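Local structure of superoxide dismutase [Mn], mitochondrial (Saccharomyces cerevisiae S288C, 4F6E) at residues A[76-79]-A[80-84]; A[16-20]-A[21-25]; A[38-41]-A[42-46]. The protein destroys superoxide radicals by converting them to hydrogen peroxide and dioxygen at a manganese ion, one bound to each subunit of a homotetramer. The protein carries 2 engineered substitutions. One frame throughout, in Å; residues are numbered along the deposited sequence.

All three contacts are local, made by side chains a few residues apart in the alpha-hairpin part of the fold, on three different helices. Interaction 1, on helix 74-86, is wholly buried, its centre about 5 Å from that of the chain, and carries a manganese ligand. Interaction 2 caps the start of helix 20-27 and interaction 3 lies within helix 31-52; both are only partly buried, and their centres are about 31 Å apart. The chemistry follows the place: a doubly used carbonyl and a sulfur-aromatic contact in the core, a serine N-cap at a helix start, and a CH-pi contact and a water bridge with one weak leg in interaction 3. Interactions 1 and 3 both touch the second subunit.

Interaction 1: residues A[76-79]-A[80-84]; sequences GGFT and NHCLF. With MN (manganese (II) ion), chain E.
His81 and Gly77 meet through one carbonyl oxygen, and this polar contact ties a manganese ligand to its own helix, 74-86. His81 ND1 donates to Gly77 O at 2.7 Å, and the oxygen lies only 7° out of the ring plane. Gly77 O also accepts the helical bond from His81 N, longer at 3.3 Å and arriving from above the carbonyl plane. With CG anti to the carbonyl carbon (chi1 -70°), the imidazole lies back along the helix toward Gly77, while His81 NE2, the far nitrogen, binds manganese at 2.2 Å. His26, Asp168 and His172 supply the other protein ligands, and a water is bound to the manganese at 2.4 Å.

The sulfur-aromatic contact is made one residue further on. Cys82 SG stands over a face of the Phe78 ring, 4.0 Å from its centroid and 23° off the normal, offset toward the rim; CE1 is its nearest ring atom, at 3.7 Å. Val35 of helix 31-52 and Ala61 of the second subunit also pack against Phe78.

Among the backbone bonds, Asn80 N to Gly76 O is 2.8 Å and Leu83 N to Thr79 O 3.0 Å. The side-chain amide of Asn80 is bonded outside the contact, OD1 to Thr156 OG1 and ND2 to Gln154 OE1 and Asp155 O, and Thr79 OG1 to Gly75 O.

The in-plane bond at ND1 restrains rotation of the imidazole and implies a proton on that nitrogen, leaving NE2 to the metal; Gly77 O would probably make the ring a more electron-rich ligand.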
loop_
_atom_site.group_PDB
_atom_site.type_symbol
_atom_site.label_atom_id
_atom_site.label_comp_id
_atom_site.label_asym_id
_atom_site.label_seq_id
_atom_site.Cartn_x
_atom_site.Cartn_y
_atom_site.Cartn_z
ATOM N N GLY A 76 -9.482 -12.344 -5.561
ATOM C CA GLY A 76 -9.453 -11.299 -6.571
ATOM C C GLY A 76 -9.114 -11.844 -7.944
ATOM O O GLY A 76 -9.759 -11.486 -8.941
ATOM N N GLY A 77 -8.108 -12.711 -8.018
ATOM C CA GLY A 77 -7.726 -13.294 -9.291
ATOM C C GLY A 77 -8.860 -14.116 -9.887
ATOM O O GLY A 77 -9.123 -14.073 -11.098
ATOM N N PHE A 78 -9.546 -14.872 -9.038
ATOM C CA PHE A 78 -10.678 -15.643 -9.513
ATOM C C PHE A 78 -11.771 -14.719 -10.045
ATOM O O PHE A 78 -12.279 -14.920 -11.154
ATOM C CB PHE A 78 -11.241 -16.533 -8.400
ATOM C CG PHE A 78 -12.552 -17.171 -8.750
ATOM C CD1 PHE A 78 -12.606 -18.198 -9.673
ATOM C CD2 PHE A 78 -13.733 -16.728 -8.170
ATOM C CE1 PHE A 78 -13.820 -18.784 -10.009
ATOM C CE2 PHE A 78 -14.942 -17.313 -8.493
ATOM C CZ PHE A 78 -14.986 -18.339 -9.414
ATOM N N THR A 79 -12.127 -13.709 -9.257
ATOM C CA THR A 79 -13.256 -12.841 -9.586
ATOM C C THR A 79 -12.958 -11.995 -10.824
ATOM O O THR A 79 -13.793 -11.896 -11.729
ATOM C CB THR A 79 -13.583 -11.913 -8.400
ATOM O OG1 THR A 79 -13.956 -12.714 -7.269
ATOM C CG2 THR A 79 -14.739 -10.973 -8.743
ATOM N N ASN A 80 -11.773 -11.397 -10.854
ATOM C CA ASN A 80 -11.433 -10.473 -11.939
ATOM C C ASN A 80 -11.390 -11.173 -13.280
ATOM O O ASN A 80 -11.840 -10.619 -14.284
ATOM C CB ASN A 80 -10.081 -9.782 -11.698
ATOM C CG ASN A 80 -10.144 -8.694 -10.634
ATOM O OD1 ASN A 80 -11.194 -8.100 -10.367
ATOM N ND2 ASN A 80 -8.991 -8.420 -10.022
ATOM N N HIS A 81 -10.853 -12.392 -13.311
ATOM C CA HIS A 81 -10.814 -13.136 -14.571
ATOM C C HIS A 81 -12.185 -13.596 -15.008
ATOM O O HIS A 81 -12.476 -13.610 -16.204
ATOM C CB HIS A 81 -9.798 -14.281 -14.540
ATOM C CG HIS A 81 -8.390 -13.798 -14.519
ATOM N ND1 HIS A 81 -7.753 -13.418 -13.356
ATOM C CD2 HIS A 81 -7.527 -13.545 -15.527
ATOM C CE1 HIS A 81 -6.537 -12.997 -13.647
ATOM N NE2 HIS A 81 -6.376 -13.064 -14.956
ATOM N N CYS A 82 -13.054 -13.936 -14.058
ATOM C CA CYS A 82 -14.429 -14.271 -14.443
ATOM C C CYS A 82 -15.096 -13.080 -15.118
ATOM O O CYS A 82 -15.752 -13.235 -16.154
ATOM C CB CYS A 82 -15.263 -14.707 -13.240
ATOM S SG CYS A 82 -14.898 -16.387 -12.678
ATOM N N LEU A 83 -14.910 -11.890 -14.554
ATOM C CA LEU A 83 -15.487 -10.679 -15.151
ATOM C C LEU A 83 -14.919 -10.449 -16.549
ATOM O O LEU A 83 -15.657 -10.114 -17.479
ATOM C CB LEU A 83 -15.213 -9.450 -14.275
ATOM C CG LEU A 83 -15.916 -9.445 -12.910
ATOM C CD1 LEU A 83 -15.372 -8.366 -11.999
ATOM C CD2 LEU A 83 -17.419 -9.261 -13.089
ATOM N N PHE A 84 -13.605 -10.619 -16.670
ATOM C CA PHE A 84 -12.873 -10.374 -17.910
ATOM C C PHE A 84 -13.434 -11.228 -19.034
ATOM O O PHE A 84 -13.806 -10.699 -20.085
ATOM C CB PHE A 84 -11.387 -10.679 -17.667
ATOM C CG PHE A 84 -10.466 -10.260 -18.785
ATOM C CD1 PHE A 84 -10.470 -8.958 -19.259
ATOM C CD2 PHE A 84 -9.560 -11.166 -19.326
ATOM C CE1 PHE A 84 -9.602 -8.567 -20.275
ATOM C CE2 PHE A 84 -8.684 -10.779 -20.331
ATOM C CZ PHE A 84 -8.704 -9.483 -20.806
HETATM MN MN MN E . -4.724 -12.041 -16.018
HETATM O O HOH W 1 -4.326 -10.606 -14.168
#

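Interaction 2: residues A[16-20]-A[21-25]; sequences PYISG and QINEL
A serine N-cap starts helix 20-27: Ser19 OG accepts from Ile22 N at 3.1 Å, and the N-H...O angle of 169° makes the bond nearly straight. Ser19 chi1, at 90°, is wider than the usual +60° and brings OG over the first turn, 3.4 Å from Ile22 CG1. One oxygen thus meets both the backbone and the side chain of Ile22. The backbone of the cap residue is used as well. Ser19 O accepts from Asn23 N at 3.1 Å and Gly20 O from Glu24 N at 2.9 Å, which leaves three successive backbone N-H groups of the first turns, from Ile22 to Glu24, bonded.

Neighbouring groups hold the approach to the helix: Gln177 binds Ser19 N, and Glu15 accepts from Gly20 N. Beyond the cap, Ile22 packs on Leu176 and Gln177 of helix 175-178, its side chain about 4 Å from that of the manganese ligand His26.

Ile18, just before the cap, points its CB toward the helix. The Asn23 side chain crosses it at about a right angle; Asn23 ND2 bonds to Phe11 O, while Asn23 OD1 rests 3.4 Å from Ile18 CG2.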
loop_
_atom_site.group_PDB
_atom_site.type_symbol
_atom_site.label_atom_id
_atom_site.label_comp_id
_atom_site.label_asym_id
_atom_site.label_seq_id
_atom_site.Cartn_x
_atom_site.Cartn_y
_atom_site.Cartn_z
ATOM N N PRO A 16 -7.596 -11.198 -34.509
ATOM C CA PRO A 16 -6.169 -11.164 -34.181
ATOM C C PRO A 16 -5.866 -10.247 -32.993
ATOM O O PRO A 16 -4.698 -9.987 -32.704
ATOM C CB PRO A 16 -5.553 -10.575 -35.456
ATOM C CG PRO A 16 -6.594 -9.637 -35.944
ATOM C CD PRO A 16 -7.934 -10.243 -35.585
ATOM N N TYR A 17 -6.899 -9.762 -32.307
ATOM C CA TYR A 17 -6.703 -8.739 -31.297
ATOM C C TYR A 17 -6.090 -9.311 -30.025
ATOM O O TYR A 17 -5.195 -8.712 -29.431
ATOM C CB TYR A 17 -8.034 -8.025 -31.017
ATOM C CG TYR A 17 -8.688 -7.547 -32.297
ATOM C CD1 TYR A 17 -8.148 -6.488 -33.019
ATOM C CD2 TYR A 17 -9.822 -8.177 -32.802
ATOM C CE1 TYR A 17 -8.726 -6.066 -34.203
ATOM C CE2 TYR A 17 -10.408 -7.755 -33.972
ATOM C CZ TYR A 17 -9.855 -6.701 -34.666
ATOM O OH TYR A 17 -10.432 -6.284 -35.841
ATOM N N ILE A 18 -6.566 -10.487 -29.619
ATOM C CA ILE A 18 -5.949 -11.242 -28.537
ATOM C C ILE A 18 -5.680 -12.648 -29.040
ATOM O O ILE A 18 -6.595 -13.335 -29.510
ATOM C CB ILE A 18 -6.859 -11.331 -27.294
ATOM C CG1 ILE A 18 -7.157 -9.941 -26.741
ATOM C CG2 ILE A 18 -6.194 -12.186 -26.231
ATOM C CD1 ILE A 18 -8.061 -9.975 -25.496
ATOM N N SER A 19 -4.424 -13.076 -28.974
ATOM C CA SER A 19 -4.059 -14.348 -29.586
ATOM C C SER A 19 -4.641 -15.536 -28.822
ATOM O O SER A 19 -4.820 -15.485 -27.593
ATOM C CB SER A 19 -2.538 -14.463 -29.702
ATOM O OG SER A 19 -1.980 -15.068 -28.551
ATOM N N GLY A 20 -4.972 -16.587 -29.565
ATOM C CA GLY A 20 -5.472 -17.815 -28.979
ATOM C C GLY A 20 -4.496 -18.435 -27.999
ATOM O O GLY A 20 -4.914 -19.030 -27.010
ATOM N N GLN A 21 -3.201 -18.298 -28.279
ATOM C CA GLN A 21 -2.165 -18.844 -27.402
ATOM C C GLN A 21 -2.221 -18.165 -26.031
ATOM O O GLN A 21 -2.143 -18.819 -24.984
ATOM C CB GLN A 21 -0.786 -18.656 -28.039
ATOM C CG GLN A 21 -0.686 -19.144 -29.487
ATOM C CD GLN A 21 -0.578 -20.661 -29.606
ATOM O OE1 GLN A 21 -1.568 -21.345 -29.890
ATOM N NE2 GLN A 21 0.634 -21.191 -29.413
ATOM N N ILE A 22 -2.377 -16.846 -26.036
ATOM C CA ILE A 22 -2.590 -16.118 -24.787
ATOM C C ILE A 22 -3.848 -16.574 -24.053
ATOM O O ILE A 22 -3.781 -16.921 -22.875
ATOM C CB ILE A 22 -2.591 -14.592 -25.019
ATOM C CG1 ILE A 22 -1.172 -14.139 -25.377
ATOM C CG2 ILE A 22 -3.093 -13.850 -23.770
ATOM C CD1 ILE A 22 -1.041 -12.656 -25.609
ATOM N N ASN A 23 -4.990 -16.598 -24.734
ATOM C CA ASN A 23 -6.217 -17.009 -24.057
ATOM C C ASN A 23 -6.088 -18.395 -23.428
ATOM O O ASN A 23 -6.538 -18.614 -22.306
ATOM C CB ASN A 23 -7.420 -16.979 -25.001
ATOM C CG ASN A 23 -7.921 -15.579 -25.261
ATOM O OD1 ASN A 23 -7.703 -14.663 -24.472
ATOM N ND2 ASN A 23 -8.613 -15.409 -26.377
ATOM N N GLU A 24 -5.458 -19.324 -24.147
ATOM C CA GLU A 24 -5.288 -20.679 -23.636
ATOM C C GLU A 24 -4.479 -20.692 -22.332
ATOM O O GLU A 24 -4.885 -21.310 -21.353
ATOM C CB GLU A 24 -4.625 -21.580 -24.684
ATOM C CG GLU A 24 -4.514 -23.030 -24.250
ATOM C CD GLU A 24 -3.715 -23.888 -25.223
ATOM O OE1 GLU A 24 -2.883 -23.339 -25.983
ATOM O OE2 GLU A 24 -3.920 -25.121 -25.221
ATOM N N LEU A 25 -3.342 -20.003 -22.320
ATOM C CA LEU A 25 -2.513 -19.950 -21.112
ATOM C C LEU A 25 -3.222 -19.167 -20.011
ATOM O O LEU A 25 -3.192 -19.527 -18.823
ATOM C CB LEU A 25 -1.187 -19.256 -21.418
ATOM C CG LEU A 25 -0.196 -20.061 -22.260
ATOM C CD1 LEU A 25 0.951 -19.162 -22.659
ATOM C CD2 LEU A 25 0.316 -21.260 -21.478
#

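Interaction 3: residues A[38-41]-A[42-46]; sequences FNTA and VDQFQ
Val42 lays its CG2 methyl over one face of the Phe38 ring, a CH-pi contact with the methyl 4.2 Å from the ring centroid and 26° off the normal. The nearest ring atom is Phe38 CE1, 3.8 Å from Val42 CG2, and the methyl is off-centre, toward CE1. Two torsions produce the overlap: Phe38 carries CG anti to its N (chi1 -174°), while Val42 places CG2 beside its own N, and the two side chains slant across each other. Val42 CG2 also comes 3.3 Å from Phe38 O.

Thr40 and Gln44 are arranged differently, lying side by side and pointing the same way. The Thr40 CG2 methyl lies against the terminal amide at the end of the extended Gln44 chain, 3.6 Å from Gln44 NE2; the threonine hydroxyl is bonded to Asn36 O.

Both pairs are i to i+4 neighbours on helix 31-52 of the alpha-hairpin domain, with the matching backbone bonds Val42 N to Phe38 O and Gln44 N to Thr40 O both at 2.9 Å. Residues of the second subunit flank the Phe38-Val42 side: Leu52 of that chain packs on Phe38 and its Ser49 on Val42, while the Phe45 rings of the two chains meet edge-to-face.

A water links the Asn39 carbonyl to the Asp43 carboxylate. Asn39 O accepts from that water at 2.9 Å as well as from Asp43 N, and the water's second bond, to Asp43 OD1, is weak.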
loop_
_atom_site.group_PDB
_atom_site.type_symbol
_atom_site.label_atom_id
_atom_site.label_comp_id
_atom_site.label_asym_id
_atom_site.label_seq_id
_atom_site.Cartn_x
_atom_site.Cartn_y
_atom_site.Cartn_z
ATOM N N PHE A 38 -7.426 -19.885 -4.254
ATOM C CA PHE A 38 -8.584 -19.403 -3.499
ATOM C C PHE A 38 -9.207 -20.546 -2.702
ATOM O O PHE A 38 -9.465 -20.395 -1.517
ATOM C CB PHE A 38 -9.588 -18.756 -4.459
ATOM C CG PHE A 38 -10.764 -18.086 -3.794
ATOM C CD1 PHE A 38 -10.607 -17.252 -2.707
ATOM C CD2 PHE A 38 -12.030 -18.229 -4.341
ATOM C CE1 PHE A 38 -11.710 -16.613 -2.132
ATOM C CE2 PHE A 38 -13.134 -17.595 -3.776
ATOM C CZ PHE A 38 -12.973 -16.789 -2.667
ATOM N N ASN A 39 -9.416 -21.683 -3.361
ATOM C CA ASN A 39 -9.947 -22.870 -2.703
ATOM C C ASN A 39 -9.049 -23.270 -1.532
ATOM O O ASN A 39 -9.536 -23.575 -0.443
ATOM C CB ASN A 39 -10.097 -24.021 -3.696
ATOM C CG ASN A 39 -11.249 -23.810 -4.678
ATOM O OD1 ASN A 39 -12.227 -23.136 -4.370
ATOM N ND2 ASN A 39 -11.145 -24.422 -5.855
ATOM N N THR A 40 -7.737 -23.240 -1.760
ATOM C CA THR A 40 -6.783 -23.614 -0.716
ATOM C C THR A 40 -6.850 -22.639 0.464
ATOM O O THR A 40 -6.899 -23.051 1.628
ATOM C CB THR A 40 -5.354 -23.680 -1.279
ATOM O OG1 THR A 40 -5.243 -24.823 -2.136
ATOM C CG2 THR A 40 -4.338 -23.808 -0.155
ATOM N N ALA A 41 -6.876 -21.349 0.159
ATOM C CA ALA A 41 -6.926 -20.331 1.197
ATOM C C ALA A 41 -8.198 -20.412 2.045
ATOM O O ALA A 41 -8.154 -20.255 3.263
ATOM C CB ALA A 41 -6.763 -18.932 0.588
ATOM N N VAL A 42 -9.339 -20.653 1.409
ATOM C CA VAL A 42 -10.579 -20.747 2.164
ATOM C C VAL A 42 -10.571 -21.988 3.064
ATOM O O VAL A 42 -11.007 -21.917 4.211
ATOM C CB VAL A 42 -11.809 -20.729 1.238
ATOM C CG1 VAL A 42 -13.093 -20.990 2.034
ATOM C CG2 VAL A 42 -11.884 -19.395 0.503
ATOM N N ASP A 43 -10.050 -23.107 2.558
ATOM C CA ASP A 43 -9.934 -24.324 3.373
ATOM C C ASP A 43 -9.009 -24.077 4.555
ATOM O O ASP A 43 -9.272 -24.532 5.678
ATOM C CB ASP A 43 -9.385 -25.493 2.552
ATOM C CG ASP A 43 -10.419 -26.106 1.628
ATOM O OD1 ASP A 43 -11.626 -25.833 1.806
ATOM O OD2 ASP A 43 -10.015 -26.870 0.724
ATOM N N GLN A 44 -7.912 -23.370 4.302
ATOM C CA GLN A 44 -6.972 -23.045 5.370
ATOM C C GLN A 44 -7.610 -22.148 6.436
ATOM O O GLN A 44 -7.417 -22.381 7.630
ATOM C CB GLN A 44 -5.664 -22.461 4.812
ATOM C CG GLN A 44 -4.806 -23.486 4.077
ATOM C CD GLN A 44 -3.557 -22.883 3.460
ATOM O OE1 GLN A 44 -3.426 -21.663 3.367
ATOM N NE2 GLN A 44 -2.632 -23.739 3.033
ATOM N N PHE A 45 -8.382 -21.144 6.009
ATOM C CA PHE A 45 -9.129 -20.284 6.934
ATOM C C PHE A 45 -10.029 -21.110 7.834
ATOM O O PHE A 45 -10.121 -20.865 9.040
ATOM C CB PHE A 45 -9.999 -19.266 6.177
ATOM C CG PHE A 45 -11.335 -18.973 6.852
ATOM C CD1 PHE A 45 -11.434 -18.011 7.853
ATOM C CD2 PHE A 45 -12.490 -19.659 6.474
ATOM C CE1 PHE A 45 -12.664 -17.749 8.473
ATOM C CE2 PHE A 45 -13.707 -19.414 7.088
ATOM C CZ PHE A 45 -13.806 -18.456 8.087
ATOM N N GLN A 46 -10.711 -22.077 7.229
ATOM C CA GLN A 46 -11.653 -22.917 7.943
ATOM C C GLN A 46 -10.923 -23.696 9.026
ATOM O O GLN A 46 -11.389 -23.782 10.166
ATOM C CB GLN A 46 -12.335 -23.887 6.983
ATOM C CG GLN A 46 -13.460 -24.671 7.623
ATOM C CD GLN A 46 -14.589 -23.770 8.076
ATOM O OE1 GLN A 46 -15.299 -23.187 7.255
ATOM N NE2 GLN A 46 -14.756 -23.641 9.390
HETATM O O HOH W 2 -12.318 -24.302 -0.381
#